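Local coordinates for protein Tube (Drosophila melanogaster, PDB 1D2Z), which binds the kinase Pelle through its Death domain and recruits it to the plasma membrane, relaying the Toll signal that sets embryonic dorsoventral polarity, at residues Phe125-Phe130 with Ser134-Pro139. Numbering follows the deposited sequence.
Sequences FVALDF and STPARP
Leu128 reaches off the last turns of helix 120-130 to meet Thr135, just after the chain has left the helix and doubled back along it. Followed outward from CB, the leucine turns at chi1 -65°, which puts CG anti to its own carbonyl carbon; CG then lies 3.8 Å from Thr135 CG2. Beyond the branch, Leu128 CD1 comes closest, 3.7 Å from that same methyl, while CD2 stays 4.5 Å from Ser134 CA. Thr135 presents carbon and not oxygen because its chi1 of 58° swings CG2 to the leucine and leaves OG1 between the backbone N and carbonyl carbon.

One residue earlier, the buried methyl of Ala127 points at the returning chain. Its CB sits 3.8 Å from Ser134 O and 4.0 Å from Pro136 CD, so a carbonyl and the CD methylene of the proline ring share one small methyl. Pro136 also touches Val115 of helix 107-116. Arg138 makes its polar bonds beyond the two segments, to Asp124 and to Tyr73 O of the Pelle death domain. Between the segments, contact is by van der Waals touch alone: a small, mostly carbon-to-carbon patch near the surface that lays the Death domain's C-terminal tail against its last helix.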
# COMPACT_ATOMS: atom_id res chain seq x y z
N PHE B 125 -7.83 4.04 1.35
CA PHE B 125 -8.99 3.90 0.48
C PHE B 125 -10.18 3.37 1.27
O PHE B 125 -11.29 3.88 1.15
CB PHE B 125 -8.67 2.95 -0.68
CG PHE B 125 -9.87 2.63 -1.54
CD1 PHE B 125 -10.36 3.57 -2.45
CD2 PHE B 125 -10.51 1.40 -1.43
CE1 PHE B 125 -11.48 3.28 -3.23
CE2 PHE B 125 -11.63 1.11 -2.21
CZ PHE B 125 -12.12 2.05 -3.11
N VAL B 126 -9.95 2.34 2.08
CA VAL B 126 -11.02 1.76 2.88
C VAL B 126 -11.53 2.75 3.93
O VAL B 126 -12.74 2.85 4.16
CB VAL B 126 -10.56 0.44 3.57
CG1 VAL B 126 -11.58 -0.00 4.62
CG2 VAL B 126 -10.37 -0.66 2.52
N ALA B 127 -10.62 3.51 4.53
CA ALA B 127 -11.00 4.49 5.55
C ALA B 127 -11.85 5.61 4.97
O ALA B 127 -12.93 5.92 5.48
CB ALA B 127 -9.76 5.06 6.23
N LEU B 128 -11.36 6.21 3.89
CA LEU B 128 -12.06 7.32 3.25
C LEU B 128 -13.32 6.91 2.48
O LEU B 128 -14.44 7.27 2.87
CB LEU B 128 -11.11 8.06 2.31
CG LEU B 128 -9.93 8.78 2.97
CD1 LEU B 128 -8.93 9.24 1.93
CD2 LEU B 128 -10.46 9.96 3.78
N ASP B 129 -13.13 6.12 1.43
CA ASP B 129 -14.23 5.68 0.57
C ASP B 129 -15.30 4.81 1.23
O ASP B 129 -16.49 5.03 1.01
CB ASP B 129 -13.66 4.98 -0.67
CG ASP B 129 -14.69 4.84 -1.78
OD1 ASP B 129 -15.43 3.83 -1.79
OD2 ASP B 129 -14.74 5.73 -2.66
N PHE B 130 -14.89 3.81 2.00
CA PHE B 130 -15.85 2.90 2.65
C PHE B 130 -16.45 3.41 3.96
O PHE B 130 -17.66 3.30 4.19
CB PHE B 130 -15.21 1.54 2.93
CG PHE B 130 -14.94 0.70 1.71
CD1 PHE B 130 -14.94 1.26 0.44
CD2 PHE B 130 -14.65 -0.65 1.85
CE1 PHE B 130 -14.65 0.47 -0.68
CE2 PHE B 130 -14.36 -1.44 0.74
CZ PHE B 130 -14.36 -0.88 -0.53
N SER B 134 -11.11 9.37 8.62
CA SER B 134 -9.82 9.92 8.22
C SER B 134 -8.80 8.79 8.10
O SER B 134 -8.92 7.76 8.76
CB SER B 134 -9.34 10.97 9.23
OG SER B 134 -9.37 10.47 10.55
N THR B 135 -7.81 9.00 7.24
CA THR B 135 -6.77 8.00 7.01
C THR B 135 -6.04 7.61 8.30
O THR B 135 -5.79 8.45 9.15
CB THR B 135 -5.77 8.48 5.95
OG1 THR B 135 -5.18 9.71 6.36
CG2 THR B 135 -6.49 8.69 4.61
N PRO B 136 -5.74 6.30 8.47
CA PRO B 136 -5.04 5.82 9.66
C PRO B 136 -3.66 6.47 9.85
O PRO B 136 -3.04 6.92 8.89
CB PRO B 136 -4.92 4.31 9.41
CG PRO B 136 -4.89 4.22 7.91
CD PRO B 136 -5.96 5.20 7.51
N ALA B 137 -3.22 6.51 11.10
CA ALA B 137 -1.92 7.09 11.45
C ALA B 137 -0.77 6.24 10.92
O ALA B 137 -0.89 5.02 10.79
CB ALA B 137 -1.80 7.25 12.97
N ARG B 138 0.34 6.90 10.59
CA ARG B 138 1.53 6.23 10.08
C ARG B 138 2.54 5.98 11.19
O ARG B 138 2.53 6.66 12.22
CB ARG B 138 2.19 7.11 9.01
CG ARG B 138 1.30 7.46 7.83
CD ARG B 138 0.80 6.20 7.16
NE ARG B 138 0.03 6.50 5.95
CZ ARG B 138 0.55 6.56 4.74
NH1 ARG B 138 1.86 6.34 4.55
NH2 ARG B 138 -0.24 6.82 3.70
N PRO B 139 3.41 4.97 11.01
CA PRO B 139 4.44 4.67 12.02
C PRO B 139 5.47 5.80 11.96
O PRO B 139 5.46 6.61 11.02
CB PRO B 139 5.05 3.36 11.51
CG PRO B 139 3.96 2.76 10.68
CD PRO B 139 3.41 3.95 9.95